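Local coordinates for protein clan CA, family C40, NlpC/P60 superfamily cysteine peptidase (Trichomonas vaginalis, PDB 6BIO) that probably acts as a cysteine peptidase of the NlpC/P60 family that hydrolyses bacterial peptidoglycan, at residues C45-H55 with V66-I75. Residues are numbered along the deposited sequence; the frame is centred on the assembly and turned at random.
Sequences CYWLYFDYYVH and VRIGTEDCWI
The guanidinium of Arg67 lies flat over one face of the His55 ring, with planes 12° apart and centres separated by 3.7 Å. NH2 sits above the ring centre; the arginine chain runs extended to CD, then bends at chi3 (72°) to bring the guanidinium over the imidazole. Hydrogen bonds hold both groups: His55 ND1 and NE2 bond to Asp119 and Asp194, Arg67 NE to Gln18, and Arg67 NH1 reaches Gly69 O at 2.9 Å in the guanidinium plane. Beneath the stack, His55 and Arg67 form an antiparallel hydrogen-bonded pair, His55 N to Arg67 O being 2.9 Å and nearly straight at 168°. This pair joins the hairpin 53-60/63-68 of an antiparallel beta unit consistent with an SH3-like barrel, and a type II' turn from Ile68 to Glu71 leads into strand 71-76. The axes of 46-49 and 71-75 stay 8.7 Å apart, with strand 30-34 between them in the sheet, and side chains make the contact. Leu48 meets Val66 and Ile68 tip to tip, while Val54 CG1 packs on Ile68 CG1 at 3.7 Å. Tyr46 OH donates to the anti lone pair of Glu71 OE2 (2.7 Å), which lies at the ring's edge and is also salt-bridged to Lys35; Cys45 SG sits over the centre of one Tyr46 face.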
loop_
_atom_site.group_PDB
_atom_site.type_symbol
_atom_site.label_atom_id
_atom_site.label_comp_id
_atom_site.label_asym_id
_atom_site.label_seq_id
_atom_site.Cartn_x
_atom_site.Cartn_y
_atom_site.Cartn_z
ATOM N N CYS A 45 5.513 3.864 17.698
ATOM C CA CYS A 45 6.035 4.668 16.592
ATOM C C CYS A 45 4.927 5.393 15.837
ATOM O O CYS A 45 5.160 6.484 15.310
ATOM C CB CYS A 45 6.909 3.837 15.651
ATOM S SG CYS A 45 6.203 2.265 15.060
ATOM N N TYR A 46 3.757 4.771 15.743
ATOM C CA TYR A 46 2.572 5.286 15.071
ATOM C C TYR A 46 1.481 4.242 15.340
ATOM O O TYR A 46 1.616 3.432 16.255
ATOM C CB TYR A 46 2.843 5.574 13.567
ATOM C CG TYR A 46 3.630 4.514 12.807
ATOM C CD1 TYR A 46 3.083 3.266 12.515
ATOM C CD2 TYR A 46 4.948 4.776 12.399
ATOM C CE1 TYR A 46 3.818 2.328 11.810
ATOM C CE2 TYR A 46 5.692 3.826 11.714
ATOM C CZ TYR A 46 5.132 2.597 11.443
ATOM O OH TYR A 46 5.787 1.579 10.780
ATOM N N TRP A 47 0.413 4.253 14.548
ATOM C CA TRP A 47 -0.638 3.265 14.574
ATOM C C TRP A 47 -0.834 2.722 13.171
ATOM O O TRP A 47 -0.430 3.324 12.181
ATOM C CB TRP A 47 -1.967 3.897 14.997
ATOM C CG TRP A 47 -2.040 4.387 16.423
ATOM C CD1 TRP A 47 -2.730 3.781 17.451
ATOM C CD2 TRP A 47 -1.476 5.573 16.990
ATOM N NE1 TRP A 47 -2.639 4.519 18.606
ATOM C CE2 TRP A 47 -1.876 5.625 18.359
ATOM C CE3 TRP A 47 -0.689 6.605 16.485
ATOM C CZ2 TRP A 47 -1.481 6.666 19.225
ATOM C CZ3 TRP A 47 -0.309 7.649 17.353
ATOM C CH2 TRP A 47 -0.703 7.658 18.700
ATOM N N LEU A 48 -1.478 1.563 13.093
ATOM C CA LEU A 48 -2.044 1.090 11.836
ATOM C C LEU A 48 -3.550 0.934 12.006
ATOM O O LEU A 48 -4.052 0.966 13.127
ATOM C CB LEU A 48 -1.403 -0.212 11.342
ATOM C CG LEU A 48 0.055 -0.097 10.944
ATOM C CD1 LEU A 48 0.582 -1.477 10.582
ATOM C CD2 LEU A 48 0.274 0.904 9.826
ATOM N N TYR A 49 -4.273 0.804 10.876
ATOM C CA TYR A 49 -5.713 1.081 10.849
ATOM C C TYR A 49 -6.534 -0.045 10.224
ATOM O O TYR A 49 -6.057 -0.807 9.382
ATOM C CB TYR A 49 -5.984 2.431 10.153
ATOM C CG TYR A 49 -5.298 3.546 10.880
ATOM C CD1 TYR A 49 -5.818 4.052 12.052
ATOM C CD2 TYR A 49 -4.048 4.002 10.472
ATOM C CE1 TYR A 49 -5.186 5.053 12.755
ATOM C CE2 TYR A 49 -3.387 4.952 11.178
ATOM C CZ TYR A 49 -3.946 5.488 12.327
ATOM O OH TYR A 49 -3.276 6.468 13.045
ATOM N N PHE A 50 -7.798 -0.082 10.637
ATOM C CA PHE A 50 -8.750 -1.070 10.167
ATOM C C PHE A 50 -8.754 -1.172 8.651
ATOM O O PHE A 50 -8.770 -0.160 7.941
ATOM C CB PHE A 50 -10.134 -0.642 10.661
ATOM C CG PHE A 50 -11.237 -1.534 10.196
ATOM C CD1 PHE A 50 -11.368 -2.829 10.668
ATOM C CD2 PHE A 50 -12.097 -1.077 9.227
ATOM C CE1 PHE A 50 -12.373 -3.621 10.165
ATOM C CE2 PHE A 50 -13.150 -1.880 8.755
ATOM C CZ PHE A 50 -13.265 -3.144 9.203
ATOM N N ASP A 51 -8.741 -2.408 8.144
ATOM C CA ASP A 51 -8.870 -2.737 6.731
ATOM C C ASP A 51 -7.638 -2.402 5.906
ATOM O O ASP A 51 -7.693 -2.524 4.694
ATOM C CB ASP A 51 -10.151 -2.172 6.126
ATOM C CG ASP A 51 -10.617 -2.917 4.893
ATOM O OD1 ASP A 51 -10.667 -4.160 4.929
ATOM O OD2 ASP A 51 -10.994 -2.267 3.906
ATOM N N TYR A 52 -6.528 -2.030 6.546
ATOM C CA TYR A 52 -5.255 -1.985 5.850
ATOM C C TYR A 52 -4.774 -3.404 5.569
ATOM O O TYR A 52 -5.027 -4.336 6.332
ATOM C CB TYR A 52 -4.206 -1.243 6.697
ATOM C CG TYR A 52 -4.254 0.288 6.651
ATOM C CD1 TYR A 52 -5.363 0.974 6.154
ATOM C CD2 TYR A 52 -3.171 1.046 7.103
ATOM C CE1 TYR A 52 -5.390 2.348 6.125
ATOM C CE2 TYR A 52 -3.207 2.417 7.065
ATOM C CZ TYR A 52 -4.307 3.070 6.576
ATOM O OH TYR A 52 -4.336 4.438 6.542
ATOM N N TYR A 53 -4.037 -3.538 4.469
ATOM C CA TYR A 53 -3.400 -4.791 4.085
ATOM C C TYR A 53 -1.902 -4.732 4.394
ATOM O O TYR A 53 -1.245 -3.704 4.189
ATOM C CB TYR A 53 -3.635 -5.063 2.592
ATOM C CG TYR A 53 -5.077 -5.108 2.136
ATOM C CD1 TYR A 53 -6.112 -5.344 2.995
ATOM C CD2 TYR A 53 -5.363 -4.895 0.811
ATOM C CE1 TYR A 53 -7.427 -5.378 2.533
ATOM C CE2 TYR A 53 -6.662 -4.961 0.325
ATOM C CZ TYR A 53 -7.678 -5.193 1.198
ATOM O OH TYR A 53 -8.980 -5.240 0.714
ATOM N N VAL A 54 -1.370 -5.864 4.853
ATOM C CA VAL A 54 0.042 -5.981 5.194
ATOM C C VAL A 54 0.553 -7.331 4.712
ATOM O O VAL A 54 -0.216 -8.260 4.467
ATOM C CB VAL A 54 0.303 -5.829 6.712
ATOM C CG1 VAL A 54 -0.209 -4.506 7.189
ATOM C CG2 VAL A 54 -0.300 -6.982 7.483
ATOM N N HIS A 55 1.889 -7.451 4.691
ATOM C CA HIS A 55 2.525 -8.736 4.730
ATOM C C HIS A 55 2.882 -9.056 6.176
ATOM O O HIS A 55 3.216 -8.166 6.964
ATOM C CB HIS A 55 3.841 -8.766 3.949
ATOM C CG HIS A 55 3.753 -8.226 2.551
ATOM N ND1 HIS A 55 3.631 -9.008 1.418
ATOM C CD2 HIS A 55 3.809 -6.952 2.120
ATOM C CE1 HIS A 55 3.580 -8.224 0.356
ATOM N NE2 HIS A 55 3.718 -6.974 0.752
ATOM N N VAL A 66 4.797 -6.976 10.827
ATOM C CA VAL A 66 4.089 -6.700 9.583
ATOM C C VAL A 66 4.904 -5.743 8.727
ATOM O O VAL A 66 5.746 -4.991 9.213
ATOM C CB VAL A 66 2.633 -6.194 9.817
ATOM C CG1 VAL A 66 1.854 -7.208 10.677
ATOM C CG2 VAL A 66 2.626 -4.823 10.498
ATOM N N ARG A 67 4.574 -5.742 7.441
ATOM C CA ARG A 67 5.319 -4.969 6.473
ATOM C C ARG A 67 4.376 -4.381 5.449
ATOM O O ARG A 67 3.474 -5.075 4.946
ATOM C CB ARG A 67 6.344 -5.841 5.771
ATOM C CG ARG A 67 7.189 -5.120 4.697
ATOM C CD ARG A 67 8.162 -6.094 4.071
ATOM N NE ARG A 67 7.554 -7.073 3.205
ATOM C CZ ARG A 67 7.268 -6.852 1.916
ATOM N NH1 ARG A 67 7.380 -5.648 1.386
ATOM N NH2 ARG A 67 6.870 -7.857 1.154
ATOM N N ILE A 68 4.594 -3.100 5.151
ATOM C CA ILE A 68 3.919 -2.406 4.049
ATOM C C ILE A 68 5.034 -1.788 3.210
ATOM O O ILE A 68 5.727 -0.891 3.676
ATOM C CB ILE A 68 2.945 -1.346 4.557
ATOM C CG1 ILE A 68 1.860 -1.977 5.426
ATOM C CG2 ILE A 68 2.312 -0.549 3.388
ATOM C CD1 ILE A 68 1.260 -0.948 6.388
ATOM N N GLY A 69 5.270 -2.309 2.024
ATOM C CA GLY A 69 6.374 -1.782 1.226
ATOM C C GLY A 69 7.695 -1.921 1.954
ATOM O O GLY A 69 8.088 -3.005 2.377
ATOM N N THR A 70 8.384 -0.801 2.086
ATOM C CA THR A 70 9.677 -0.776 2.741
ATOM C C THR A 70 9.570 -0.622 4.248
ATOM O O THR A 70 10.599 -0.612 4.916
ATOM C CB THR A 70 10.546 0.374 2.198
ATOM O OG1 THR A 70 9.872 1.607 2.424
ATOM C CG2 THR A 70 10.785 0.264 0.711
ATOM N N GLU A 71 8.380 -0.452 4.806
ATOM C CA GLU A 71 8.186 -0.185 6.216
ATOM C C GLU A 71 7.786 -1.457 6.947
ATOM O O GLU A 71 6.906 -2.184 6.492
ATOM C CB GLU A 71 7.090 0.876 6.387
ATOM C CG GLU A 71 6.872 1.384 7.802
ATOM C CD GLU A 71 7.958 2.308 8.329
ATOM O OE1 GLU A 71 8.764 2.816 7.506
ATOM O OE2 GLU A 71 8.003 2.505 9.573
ATOM N N ASP A 72 8.393 -1.711 8.089
ATOM C CA ASP A 72 7.985 -2.804 8.965
ATOM C C ASP A 72 7.790 -2.311 10.394
ATOM O O ASP A 72 8.426 -1.349 10.850
ATOM C CB ASP A 72 8.957 -4.011 8.901
ATOM C CG ASP A 72 10.267 -3.716 9.569
ATOM O OD1 ASP A 72 11.060 -2.923 9.006
ATOM O OD2 ASP A 72 10.503 -4.233 10.669
ATOM N N CYS A 73 6.918 -3.008 11.113
ATOM C CA CYS A 73 6.611 -2.665 12.490
ATOM C C CYS A 73 5.938 -3.870 13.136
ATOM O O CYS A 73 5.706 -4.909 12.502
ATOM C CB CYS A 73 5.725 -1.415 12.564
ATOM S SG CYS A 73 4.117 -1.598 11.836
ATOM N N TRP A 74 5.612 -3.720 14.409
ATOM C CA TRP A 74 5.036 -4.789 15.210
ATOM C C TRP A 74 3.732 -4.292 15.808
ATOM O O TRP A 74 3.689 -3.196 16.381
ATOM C CB TRP A 74 5.985 -5.167 16.333
ATOM C CG TRP A 74 7.282 -5.746 15.893
ATOM C CD1 TRP A 74 8.393 -5.067 15.464
ATOM C CD2 TRP A 74 7.626 -7.142 15.829
ATOM N NE1 TRP A 74 9.398 -5.949 15.145
ATOM C CE2 TRP A 74 8.962 -7.223 15.400
ATOM C CE3 TRP A 74 6.942 -8.321 16.127
ATOM C CZ2 TRP A 74 9.624 -8.433 15.257
ATOM C CZ3 TRP A 74 7.598 -9.544 15.977
ATOM C CH2 TRP A 74 8.919 -9.594 15.535
ATOM N N ILE A 75 2.679 -5.093 15.681
ATOM C CA ILE A 75 1.349 -4.796 16.189
ATOM C C ILE A 75 0.795 -6.009 16.927
ATOM O O ILE A 75 1.135 -7.149 16.627
ATOM C CB ILE A 75 0.337 -4.377 15.061
ATOM C CG1 ILE A 75 0.189 -5.467 13.986
ATOM C CG2 ILE A 75 0.771 -3.042 14.488
ATOM C CD1 ILE A 75 -0.834 -5.105 12.946
#